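Local atomic coordinates of phosphate transporter (Thermotoga maritima MSB8, PDB entry 6L85), a protein that imports phosphate across the membrane in a sodium-dependent manner, probably in a way related to that of the human SLC20 solute carriers. Residues 36-41 with 306-311; 158-163 with 172-177; 312-317 with 364-369. All coordinates share one frame; numbering follows the deposited sequence.

Interaction 1 of 3, residues 36-41 with 306-311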
ATOM      1  N   ILE B  36       3.231  20.906   4.862  1.00 47.21           N
ATOM      2  CA  ILE B  36       2.329  20.222   5.782  1.00 43.16           C
ATOM      3  C   ILE B  36       2.656  20.702   7.190  1.00 42.94           C
ATOM      4  O   ILE B  36       3.734  21.244   7.449  1.00 46.35           O
ATOM      5  CB  ILE B  36       2.429  18.666   5.707  1.00 49.62           C
ATOM      6  CG1 ILE B  36       3.872  18.169   5.886  1.00 44.46           C
ATOM      7  CG2 ILE B  36       1.866  18.107   4.405  1.00 44.70           C
ATOM      8  CD1 ILE B  36       3.946  16.663   5.938  1.00 43.81           C
ATOM      9  N   THR B  37       1.717  20.495   8.109  1.00 46.54           N
ATOM     10  CA  THR B  37       1.965  20.801   9.510  1.00 48.13           C
ATOM     11  C   THR B  37       2.728  19.658  10.184  1.00 44.62           C
ATOM     12  O   THR B  37       2.779  18.531   9.690  1.00 43.37           O
ATOM     13  CB  THR B  37       0.656  21.041  10.285  1.00 46.66           C
ATOM     14  OG1 THR B  37      -0.080  19.816  10.385  1.00 47.49           O
ATOM     15  CG2 THR B  37      -0.221  22.123   9.630  1.00 42.30           C
ATOM     16  N   VAL B  38       3.289  19.967  11.353  1.00 45.28           N
ATOM     17  CA  VAL B  38       3.958  18.963  12.173  1.00 51.55           C
ATOM     18  C   VAL B  38       3.019  17.797  12.468  1.00 49.87           C
ATOM     19  O   VAL B  38       3.397  16.629  12.332  1.00 46.21           O
ATOM     20  CB  VAL B  38       4.478  19.619  13.467  1.00 54.58           C
ATOM     21  CG1 VAL B  38       4.931  18.561  14.463  1.00 57.58           C
ATOM     22  CG2 VAL B  38       5.616  20.600  13.147  1.00 51.65           C
ATOM     23  N   ARG B  39       1.779  18.099  12.859  1.00 51.88           N
ATOM     24  CA  ARG B  39       0.808  17.066  13.213  1.00 51.94           C
ATOM     25  C   ARG B  39       0.482  16.166  12.022  1.00 48.54           C
ATOM     26  O   ARG B  39       0.418  14.930  12.154  1.00 47.33           O
ATOM     27  CB  ARG B  39      -0.459  17.734  13.755  1.00 48.31           C
ATOM     28  CG  ARG B  39      -1.712  16.868  13.723  1.00 54.21           C
ATOM     29  CD  ARG B  39      -1.565  15.607  14.577  1.00 59.23           C
ATOM     30  NE  ARG B  39      -1.773  15.842  16.005  1.00 66.90           N
ATOM     31  CZ  ARG B  39      -2.961  15.830  16.603  1.00 71.89           C
ATOM     32  NH1 ARG B  39      -4.064  15.595  15.895  1.00 69.72           N
ATOM     33  NH2 ARG B  39      -3.043  16.052  17.911  1.00 71.09           N
ATOM     34  N   GLN B  40       0.263  16.767  10.851  1.00 43.86           N
ATOM     35  CA  GLN B  40       0.030  15.970   9.652  1.00 44.61           C
ATOM     36  C   GLN B  40       1.250  15.119   9.337  1.00 42.84           C
ATOM     37  O   GLN B  40       1.123  13.936   8.992  1.00 43.95           O
ATOM     38  CB  GLN B  40      -0.301  16.877   8.465  1.00 46.42           C
ATOM     39  CG  GLN B  40      -1.530  17.753   8.650  1.00 50.77           C
ATOM     40  CD  GLN B  40      -1.756  18.681   7.471  1.00 50.70           C
ATOM     41  OE1 GLN B  40      -0.853  19.396   7.034  1.00 48.91           O
ATOM     42  NE2 GLN B  40      -2.970  18.662   6.940  1.00 53.43           N
ATOM     43  N   ALA B  41       2.438  15.734   9.400  1.00 45.69           N
ATOM     44  CA  ALA B  41       3.679  15.009   9.154  1.00 44.70           C
ATOM     45  C   ALA B  41       3.767  13.789  10.054  1.00 40.62           C
ATOM     46  O   ALA B  41       4.122  12.697   9.598  1.00 39.99           O
ATOM     47  CB  ALA B  41       4.885  15.927   9.370  1.00 38.11           C
ATOM     48  N   LYS B 306       8.682  17.086  18.470  1.00 73.60           N
ATOM     49  CA  LYS B 306       9.532  18.124  19.053  1.00 71.97           C
ATOM     50  C   LYS B 306      10.821  18.339  18.264  1.00 73.40           C
ATOM     51  O   LYS B 306      11.061  19.454  17.787  1.00 81.72           O
ATOM     52  CB  LYS B 306       9.823  17.780  20.521  1.00 78.09           C
ATOM     53  CG  LYS B 306       8.678  18.168  21.484  1.00 75.59           C
ATOM     54  CD  LYS B 306       7.535  17.157  21.466  1.00 68.54           C
ATOM     55  CE  LYS B 306       6.361  17.628  22.323  1.00 75.73           C
ATOM     56  NZ  LYS B 306       5.508  18.664  21.639  1.00 69.54           N
ATOM     57  N   VAL B 307      11.638  17.303  18.060  1.00 75.01           N
ATOM     58  CA  VAL B 307      12.887  17.450  17.304  1.00 65.13           C
ATOM     59  C   VAL B 307      12.633  17.678  15.811  1.00 71.26           C
ATOM     60  O   VAL B 307      13.498  18.239  15.102  1.00 71.06           O
ATOM     61  CB  VAL B 307      13.756  16.207  17.586  1.00 69.31           C
ATOM     62  CG1 VAL B 307      12.903  14.961  17.433  1.00 67.01           C
ATOM     63  CG2 VAL B 307      15.012  16.146  16.696  1.00 62.67           C
ATOM     64  N   MET B 308      11.448  17.287  15.319  1.00 70.52           N
ATOM     65  CA  MET B 308      11.091  17.584  13.933  1.00 68.51           C
ATOM     66  C   MET B 308      11.065  19.091  13.681  1.00 74.83           C
ATOM     67  O   MET B 308      11.715  19.585  12.750  1.00 71.17           O
ATOM     68  CB  MET B 308       9.736  16.952  13.599  1.00 62.56           C
ATOM     69  CG  MET B 308       9.496  16.685  12.141  1.00 52.68           C
ATOM     70  SD  MET B 308       7.803  16.126  11.853  1.00 75.29           S
ATOM     71  CE  MET B 308       7.230  15.583  13.477  1.00 57.34           C
ATOM     72  N   GLU B 309      10.295  19.841  14.489  1.00 79.76           N
ATOM     73  CA  GLU B 309      10.233  21.299  14.340  1.00 77.26           C
ATOM     74  C   GLU B 309      11.354  22.009  15.096  1.00 81.59           C
ATOM     75  O   GLU B 309      11.150  23.057  15.716  1.00 87.43           O
ATOM     76  CB  GLU B 309       8.866  21.784  14.822  1.00 78.67           C
ATOM     77  CG  GLU B 309       8.532  21.293  16.232  1.00 78.06           C
ATOM     78  CD  GLU B 309       7.392  22.042  16.898  1.00 80.24           C
ATOM     79  OE1 GLU B 309       7.484  23.282  17.021  1.00 81.60           O
ATOM     80  OE2 GLU B 309       6.416  21.380  17.320  1.00 77.27           O
ATOM     81  N   THR B 310      12.544  21.453  15.032  1.00 78.49           N
ATOM     82  CA  THR B 310      13.842  21.990  15.409  1.00 76.22           C
ATOM     83  C   THR B 310      14.858  21.748  14.305  1.00 82.13           C
ATOM     84  O   THR B 310      15.738  22.587  14.075  1.00 83.02           O
ATOM     85  CB  THR B 310      14.311  21.373  16.737  1.00 83.53           C
ATOM     86  OG1 THR B 310      13.379  21.726  17.770  1.00 86.53           O
ATOM     87  CG2 THR B 310      15.701  21.868  17.115  1.00 76.93           C
ATOM     88  N   VAL B 311      14.756  20.611  13.611  1.00 78.55           N
ATOM     89  CA  VAL B 311      15.487  20.474  12.354  1.00 75.38           C
ATOM     90  C   VAL B 311      14.812  21.301  11.255  1.00 76.92           C
ATOM     91  O   VAL B 311      15.486  21.922  10.419  1.00 69.66           O
ATOM     92  CB  VAL B 311      15.619  18.988  11.964  1.00 71.41           C
ATOM     93  CG1 VAL B 311      16.222  18.850  10.564  1.00 61.92           C
ATOM     94  CG2 VAL B 311      16.477  18.255  12.985  1.00 70.19           C
TER

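Interaction 2 of 3, residues 158-163 with 172-177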
ATOM      1  N   SER B 158      17.697  20.579 -13.013  1.00 50.20           N
ATOM      2  CA  SER B 158      18.042  21.802 -13.743  1.00 54.16           C
ATOM      3  C   SER B 158      18.018  21.570 -15.250  1.00 50.09           C
ATOM      4  O   SER B 158      17.349  22.295 -15.996  1.00 49.56           O
ATOM      5  CB  SER B 158      19.416  22.300 -13.299  1.00 49.44           C
ATOM      6  OG  SER B 158      19.394  22.595 -11.911  1.00 50.94           O
ATOM      7  N   LEU B 159      18.728  20.538 -15.703  1.00 48.50           N
ATOM      8  CA  LEU B 159      18.796  20.192 -17.117  1.00 50.78           C
ATOM      9  C   LEU B 159      17.412  19.921 -17.715  1.00 55.12           C
ATOM     10  O   LEU B 159      17.093  20.400 -18.809  1.00 54.73           O
ATOM     11  CB  LEU B 159      19.692  18.959 -17.250  1.00 53.54           C
ATOM     12  CG  LEU B 159      20.044  18.295 -18.572  1.00 60.81           C
ATOM     13  CD1 LEU B 159      21.438  17.755 -18.403  1.00 62.47           C
ATOM     14  CD2 LEU B 159      19.100  17.155 -18.923  1.00 58.65           C
ATOM     15  N   SER B 160      16.572  19.152 -17.017  1.00 51.01           N
ATOM     16  CA  SER B 160      15.327  18.684 -17.604  1.00 44.20           C
ATOM     17  C   SER B 160      14.142  19.573 -17.285  1.00 42.34           C
ATOM     18  O   SER B 160      13.121  19.483 -17.975  1.00 50.30           O
ATOM     19  CB  SER B 160      15.033  17.248 -17.137  1.00 50.55           C
ATOM     20  OG  SER B 160      14.686  17.224 -15.753  1.00 47.55           O
ATOM     21  N   VAL B 161      14.248  20.439 -16.278  1.00 42.01           N
ATOM     22  CA  VAL B 161      13.144  21.343 -15.970  1.00 47.95           C
ATOM     23  C   VAL B 161      13.537  22.805 -16.192  1.00 49.87           C
ATOM     24  O   VAL B 161      12.994  23.474 -17.080  1.00 47.63           O
ATOM     25  CB  VAL B 161      12.632  21.121 -14.530  1.00 47.35           C
ATOM     26  CG1 VAL B 161      11.446  22.042 -14.226  1.00 45.04           C
ATOM     27  CG2 VAL B 161      12.239  19.678 -14.340  1.00 43.74           C
ATOM     28  N   PHE B 162      14.494  23.310 -15.409  1.00 49.78           N
ATOM     29  CA  PHE B 162      14.738  24.756 -15.404  1.00 58.00           C
ATOM     30  C   PHE B 162      15.418  25.222 -16.696  1.00 50.76           C
ATOM     31  O   PHE B 162      14.983  26.196 -17.314  1.00 54.39           O
ATOM     32  CB  PHE B 162      15.543  25.152 -14.156  1.00 54.35           C
ATOM     33  CG  PHE B 162      14.770  24.974 -12.860  1.00 56.86           C
ATOM     34  CD1 PHE B 162      13.792  25.888 -12.482  1.00 59.13           C
ATOM     35  CD2 PHE B 162      14.999  23.873 -12.040  1.00 58.06           C
ATOM     36  CE1 PHE B 162      13.068  25.723 -11.296  1.00 59.18           C
ATOM     37  CE2 PHE B 162      14.279  23.691 -10.852  1.00 55.18           C
ATOM     38  CZ  PHE B 162      13.314  24.616 -10.480  1.00 59.68           C
ATOM     39  N   HIS B 163      16.441  24.510 -17.158  1.00 49.69           N
ATOM     40  CA  HIS B 163      17.107  24.913 -18.386  1.00 50.55           C
ATOM     41  C   HIS B 163      16.373  24.453 -19.640  1.00 50.61           C
ATOM     42  O   HIS B 163      17.018  23.977 -20.576  1.00 55.26           O
ATOM     43  CB  HIS B 163      18.535  24.348 -18.427  1.00 49.24           C
ATOM     44  CG  HIS B 163      19.367  24.691 -17.229  1.00 51.70           C
ATOM     45  ND1 HIS B 163      18.981  25.626 -16.289  1.00 51.09           N
ATOM     46  CD2 HIS B 163      20.573  24.225 -16.822  1.00 50.19           C
ATOM     47  CE1 HIS B 163      19.907  25.713 -15.350  1.00 51.93           C
ATOM     48  NE2 HIS B 163      20.882  24.872 -15.648  1.00 56.10           N
ATOM     49  N   THR B 172       5.849  18.887 -15.594  1.00 52.07           N
ATOM     50  CA  THR B 172       4.766  17.947 -15.873  1.00 49.21           C
ATOM     51  C   THR B 172       5.268  16.551 -16.249  1.00 51.48           C
ATOM     52  O   THR B 172       4.545  15.560 -16.067  1.00 51.81           O
ATOM     53  CB  THR B 172       3.925  18.585 -16.985  1.00 47.99           C
ATOM     54  OG1 THR B 172       2.727  19.132 -16.429  1.00 54.71           O
ATOM     55  CG2 THR B 172       3.636  17.641 -18.123  1.00 42.76           C
ATOM     56  N   VAL B 173       6.504  16.446 -16.732  1.00 51.34           N
ATOM     57  CA  VAL B 173       7.090  15.171 -17.103  1.00 45.85           C
ATOM     58  C   VAL B 173       8.130  14.699 -16.095  1.00 48.70           C
ATOM     59  O   VAL B 173       8.228  13.492 -15.843  1.00 50.16           O
ATOM     60  CB  VAL B 173       7.712  15.259 -18.516  1.00 49.47           C
ATOM     61  CG1 VAL B 173       8.567  14.027 -18.825  1.00 44.72           C
ATOM     62  CG2 VAL B 173       6.645  15.456 -19.567  1.00 54.75           C
ATOM     63  N   ALA B 174       8.900  15.610 -15.508  1.00 49.07           N
ATOM     64  CA  ALA B 174      10.049  15.194 -14.707  1.00 47.88           C
ATOM     65  C   ALA B 174       9.653  14.790 -13.295  1.00 43.64           C
ATOM     66  O   ALA B 174      10.285  13.906 -12.704  1.00 42.61           O
ATOM     67  CB  ALA B 174      11.090  16.312 -14.642  1.00 43.10           C
ATOM     68  N   ILE B 175       8.663  15.457 -12.714  1.00 41.65           N
ATOM     69  CA  ILE B 175       8.245  15.098 -11.362  1.00 48.90           C
ATOM     70  C   ILE B 175       7.553  13.733 -11.396  1.00 47.58           C
ATOM     71  O   ILE B 175       7.871  12.867 -10.555  1.00 49.23           O
ATOM     72  CB  ILE B 175       7.363  16.207 -10.767  1.00 52.23           C
ATOM     73  CG1 ILE B 175       8.214  17.465 -10.580  1.00 50.73           C
ATOM     74  CG2 ILE B 175       6.643  15.742  -9.484  1.00 49.79           C
ATOM     75  CD1 ILE B 175       7.652  18.447  -9.615  1.00 51.36           C
ATOM     76  N   PRO B 176       6.625  13.477 -12.338  1.00 46.78           N
ATOM     77  CA  PRO B 176       6.083  12.111 -12.451  1.00 44.03           C
ATOM     78  C   PRO B 176       7.148  11.071 -12.689  1.00 47.31           C
ATOM     79  O   PRO B 176       7.046   9.950 -12.165  1.00 47.82           O
ATOM     80  CB  PRO B 176       5.122  12.217 -13.645  1.00 46.99           C
ATOM     81  CG  PRO B 176       4.652  13.605 -13.594  1.00 44.61           C
ATOM     82  CD  PRO B 176       5.876  14.406 -13.209  1.00 46.31           C
ATOM     83  N   PHE B 177       8.183  11.405 -13.460  1.00 43.95           N
ATOM     84  CA  PHE B 177       9.230  10.422 -13.682  1.00 44.01           C
ATOM     85  C   PHE B 177       9.881  10.000 -12.364  1.00 42.29           C
ATOM     86  O   PHE B 177      10.100   8.811 -12.127  1.00 41.33           O
ATOM     87  CB  PHE B 177      10.281  10.957 -14.644  1.00 40.19           C
ATOM     88  CG  PHE B 177      11.472  10.081 -14.730  1.00 44.03           C
ATOM     89  CD1 PHE B 177      11.433   8.918 -15.489  1.00 47.25           C
ATOM     90  CD2 PHE B 177      12.615  10.374 -14.003  1.00 43.44           C
ATOM     91  CE1 PHE B 177      12.526   8.080 -15.545  1.00 48.64           C
ATOM     92  CE2 PHE B 177      13.706   9.539 -14.046  1.00 44.51           C
ATOM     93  CZ  PHE B 177      13.668   8.392 -14.823  1.00 48.52           C
TER

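Interaction 3 of 3, residues 312-317 with 364-369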
ATOM      1  N   GLY B 312      13.471  21.363  11.269  1.00 73.65           N
ATOM      2  CA  GLY B 312      12.757  22.047  10.201  1.00 71.45           C
ATOM      3  C   GLY B 312      13.067  23.533  10.108  1.00 77.81           C
ATOM      4  O   GLY B 312      13.162  24.087   9.008  1.00 72.71           O
ATOM      5  N   GLU B 313      13.226  24.202  11.258  1.00 79.57           N
ATOM      6  CA  GLU B 313      13.519  25.637  11.236  1.00 80.74           C
ATOM      7  C   GLU B 313      14.795  25.935  10.471  1.00 77.47           C
ATOM      8  O   GLU B 313      14.892  26.969   9.795  1.00 80.63           O
ATOM      9  CB  GLU B 313      13.628  26.197  12.652  1.00 83.48           C
ATOM     10  CG  GLU B 313      12.295  26.492  13.329  1.00 86.59           C
ATOM     11  CD  GLU B 313      11.224  26.983  12.362  1.00 94.93           C
ATOM     12  OE1 GLU B 313      11.480  27.952  11.605  1.00 96.26           O
ATOM     13  OE2 GLU B 313      10.119  26.392  12.361  1.00 94.47           O
ATOM     14  N   LYS B 314      15.770  25.029  10.537  1.00 77.30           N
ATOM     15  CA  LYS B 314      17.074  25.249   9.927  1.00 77.08           C
ATOM     16  C   LYS B 314      17.060  25.109   8.408  1.00 75.51           C
ATOM     17  O   LYS B 314      18.053  25.467   7.768  1.00 75.25           O
ATOM     18  CB  LYS B 314      18.087  24.278  10.541  1.00 76.84           C
ATOM     19  CG  LYS B 314      18.744  24.772  11.838  1.00 83.08           C
ATOM     20  CD  LYS B 314      17.737  24.974  12.975  1.00 80.36           C
ATOM     21  CE  LYS B 314      18.444  25.201  14.309  1.00 84.84           C
ATOM     22  NZ  LYS B 314      17.514  25.062  15.469  1.00 84.95           N
ATOM     23  N   ILE B 315      15.974  24.606   7.811  1.00 75.91           N
ATOM     24  CA  ILE B 315      15.948  24.372   6.367  1.00 74.05           C
ATOM     25  C   ILE B 315      14.745  25.033   5.702  1.00 69.20           C
ATOM     26  O   ILE B 315      14.383  24.673   4.577  1.00 69.02           O
ATOM     27  CB  ILE B 315      15.975  22.864   6.040  1.00 68.92           C
ATOM     28  CG1 ILE B 315      14.736  22.158   6.606  1.00 66.18           C
ATOM     29  CG2 ILE B 315      17.261  22.228   6.563  1.00 69.95           C
ATOM     30  CD1 ILE B 315      14.652  20.697   6.249  1.00 59.13           C
ATOM     31  N   THR B 316      14.120  26.006   6.372  1.00 71.14           N
ATOM     32  CA  THR B 316      13.011  26.712   5.730  1.00 72.03           C
ATOM     33  C   THR B 316      13.461  27.534   4.528  1.00 72.82           C
ATOM     34  O   THR B 316      12.609  28.019   3.778  1.00 75.31           O
ATOM     35  CB  THR B 316      12.281  27.632   6.715  1.00 72.59           C
ATOM     36  OG1 THR B 316      13.101  28.771   7.010  1.00 76.76           O
ATOM     37  CG2 THR B 316      11.920  26.891   7.997  1.00 72.15           C
ATOM     38  N   THR B 317      14.765  27.701   4.335  1.00 69.16           N
ATOM     39  CA  THR B 317      15.307  28.325   3.140  1.00 73.85           C
ATOM     40  C   THR B 317      15.685  27.302   2.073  1.00 71.91           C
ATOM     41  O   THR B 317      16.235  27.682   1.031  1.00 74.48           O
ATOM     42  CB  THR B 317      16.527  29.194   3.498  1.00 77.81           C
ATOM     43  OG1 THR B 317      17.552  28.380   4.098  1.00 80.72           O
ATOM     44  CG2 THR B 317      16.124  30.292   4.477  1.00 73.05           C
ATOM     45  N   GLU B 364      27.733  29.379   8.944  1.00 96.78           N
ATOM     46  CA  GLU B 364      27.818  28.987  10.381  1.00 91.85           C
ATOM     47  C   GLU B 364      26.539  28.581  11.147  1.00 91.38           C
ATOM     48  O   GLU B 364      26.508  27.478  11.678  1.00 87.76           O
ATOM     49  CB  GLU B 364      28.521  30.116  11.162  1.00 92.38           C
ATOM     50  CG  GLU B 364      27.751  31.442  11.270  1.00 95.79           C
ATOM     51  CD  GLU B 364      28.312  32.526  10.370  1.00 94.51           C
ATOM     52  OE1 GLU B 364      29.372  32.295   9.751  1.00 92.25           O
ATOM     53  OE2 GLU B 364      27.692  33.610  10.287  1.00 98.35           O
ATOM     54  N   MET B 365      25.484  29.417  11.131  1.00 93.32           N
ATOM     55  CA  MET B 365      24.191  29.083  11.737  1.00 89.30           C
ATOM     56  C   MET B 365      23.628  27.798  11.136  1.00 88.79           C
ATOM     57  O   MET B 365      23.161  27.821   9.995  1.00 92.28           O
ATOM     58  CB  MET B 365      23.192  30.231  11.546  1.00 82.56           C
ATOM     59  CG  MET B 365      21.824  29.982  12.155  1.00 83.74           C
ATOM     60  SD  MET B 365      21.867  29.952  13.961  1.00 96.84           S
ATOM     61  CE  MET B 365      20.599  28.726  14.319  1.00 84.89           C
ATOM     62  N   VAL B 366      23.531  26.698  11.883  1.00 84.34           N
ATOM     63  CA  VAL B 366      23.486  26.559  13.350  1.00 82.30           C
ATOM     64  C   VAL B 366      24.449  27.308  14.284  1.00 78.88           C
ATOM     65  O   VAL B 366      25.601  27.581  13.954  1.00 80.03           O
ATOM     66  CB  VAL B 366      23.618  25.058  13.675  1.00 71.66           C
ATOM     67  CG1 VAL B 366      22.282  24.379  13.546  1.00 74.76           C
ATOM     68  CG2 VAL B 366      24.612  24.420  12.718  1.00 78.20           C
ATOM     69  N   ASN B 367      23.942  27.656  15.462  1.00 73.98           N
ATOM     70  CA  ASN B 367      24.800  27.997  16.586  1.00 73.86           C
ATOM     71  C   ASN B 367      25.984  27.036  16.614  1.00 71.03           C
ATOM     72  O   ASN B 367      25.801  25.819  16.729  1.00 73.04           O
ATOM     73  CB  ASN B 367      23.962  27.881  17.871  1.00 72.62           C
ATOM     74  CG  ASN B 367      24.764  28.074  19.147  1.00 81.19           C
ATOM     75  OD1 ASN B 367      25.896  27.609  19.286  1.00 78.58           O
ATOM     76  ND2 ASN B 367      24.142  28.741  20.115  1.00 86.60           N
ATOM     77  N   VAL B 368      27.207  27.570  16.489  1.00 71.70           N
ATOM     78  CA  VAL B 368      28.366  26.686  16.318  1.00 69.44           C
ATOM     79  C   VAL B 368      28.681  25.885  17.579  1.00 66.79           C
ATOM     80  O   VAL B 368      29.287  24.815  17.479  1.00 67.32           O
ATOM     81  CB  VAL B 368      29.622  27.452  15.855  1.00 75.07           C
ATOM     82  CG1 VAL B 368      29.508  27.821  14.371  1.00 79.79           C
ATOM     83  CG2 VAL B 368      29.884  28.673  16.727  1.00 74.38           C
ATOM     84  N   GLY B 369      28.280  26.356  18.764  1.00 63.49           N
ATOM     85  CA  GLY B 369      28.369  25.505  19.942  1.00 65.22           C
ATOM     86  C   GLY B 369      27.511  24.258  19.808  1.00 68.64           C
ATOM     87  O   GLY B 369      27.919  23.157  20.204  1.00 65.87           O
TER

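Interaction 1 of 3, residues 36-41 with 306-311
Val-38 and Ala-41, in the first turn of helix 38-56, meet Met-308 and Glu-309 of helix 304-311. Just before them, Ile-36 leans on Ala-30 of helix 2-32, and Thr-37 occupies the N-cap. A short polar side chain suits that place: Thr-37 OG1 accepts from Gln-40 N at 3.1 Å. Val-38 then points its two methyls at the other helix. Its CG2 rests on Glu-309 CB at 3.8 Å, the two side chains crossing nearly at a right angle, while CG1, anti to the backbone N (chi1 169°), lies 3.9 Å from Met-308 CE. Arg-39 turns away, packing on Phe-219 of the second subunit. Gln-40 completes the reciprocal pair: its OE1 receives Thr-37 N at 3.0 Å, in the carbonyl plane on a lone pair, the hydrogen bond being nearly straight, 172° at the hydrogen. Ala-41 is small enough to admit the sulfur of Met-308, whose SD sits 3.8 Å from Ala-41 CB; this flexible thioether thus touches both apolar residues and also reaches Met-27. The Thr-37/Gln-40 pair is a classic capping box, here starting a helix in an all-helical transporter, the side chain of Ala-41 lying about 9 Å from a bound sodium ion.

Interaction 2 of 3, residues 158-163 with 172-177
No ring enters the meeting of Ser-160 and Val-161 with Ala-174. The imidazole of His-163 stands apart from the contact, with Ser-158 CB over one face, 3.7 Å above the plane and displaced toward the rim. The pairing is consistent with the wider, pi-type turn there, in which His-163 N bonds to Ser-158 O at 2.7 Å, five residues back, as helix 129-162 ends. On its other flank this turn presents Val-161, whose CG2 touches Ala-174 CB at 3.6 Å. The valine holds CG1 anti to the backbone N (chi1 -178°), which places CG2 beside that N and turned to the alanine. Ser-160 OG reaches the same methyl at 3.9 Å, a van der Waals contact, since a methyl offers no hydrogen bond; the hydroxyl's polar partner is Leu-156 O, four residues earlier in its own helix. One methyl thus receives both neighbours, and a residue as small as alanine lets the backbones come close, Ser-160 CA lying 7.0 Å from Ala-174 CA. The two segments belong to successive helices, 129-162 and 167-194, joined by a short connection into a helical hairpin, and the contact sits near its turn. Around Ala-174 the second helix is kinked, the N of Val-173 and of Pro-176 having no bond to the turn before. Pro-176 has no N-H to give to Thr-172 O, and that carbonyl is bonded by His-218 ND1 of helix 199-224; the Pro-176 ring packs on Phe-214 and Val-217. Ile-175, with its long branched chain, packs against Val-238, Phe-239 and Ala-242 of helix 231-258.

Interaction 3 of 3, residues 312-317 with 364-369
Lys-314 and Val-366 bring their CA atoms within 7.4 Å of each other where the loop after helix 304-311, still helical in its backbone angles at 312-314, passes the irregular chain that leads into helix 368-400. Lys-314 makes the whole contact from its side, and it does so with carbon. Its chain bends at the second torsion (chi2 63°), bringing both CG and CE against a single methyl: Val-366 CG1 is 3.9 Å from Lys-314 CG and 4.0 Å from Lys-314 CE. Valine suits this place because its compact branch lies across the long methylene chain, roughly at a right angle. Met-365 also crosses the lysine, and the flexible end of its folded thioether puts its CE 4.1 Å from Lys-314 CE, though this pose may be influenced by crystal packing. The ammonium has a weak hydrogen bond with Thr-310 O, four residues back, in helix 304-311. Asn-367 is the N-cap of helix 368-400; its OD1 bonds Val-370 N, and Gly-369 N only weakly. Between the two segments there is neither hydrogen bond nor salt bridge, so this surface meeting rests on van der Waals contact between methyl groups and lysine methylenes.

In the fold
The three contacts follow a simple order along an all-helical chain. Interaction 1 joins segments whose nearest ends are 265 positions apart, and the hairpin of interaction 2 falls within that span; interaction 3 begins at the very next residue after 311. Interactions 1 and 3 are therefore close, their centres 15 Å apart, and share helix 2-32 as a neighbour: Val-311 and Ile-315 both touch Ala-28, and Ile-315 also touches Thr-29, a sodium ligand. Interaction 2 is remote, its centre 28 and 29 Å from the others. It packs on helix 231-258, which carries Gln-243 and Ser-247, so helices 2-32 and 231-258 both hold ligands of the same sodium site.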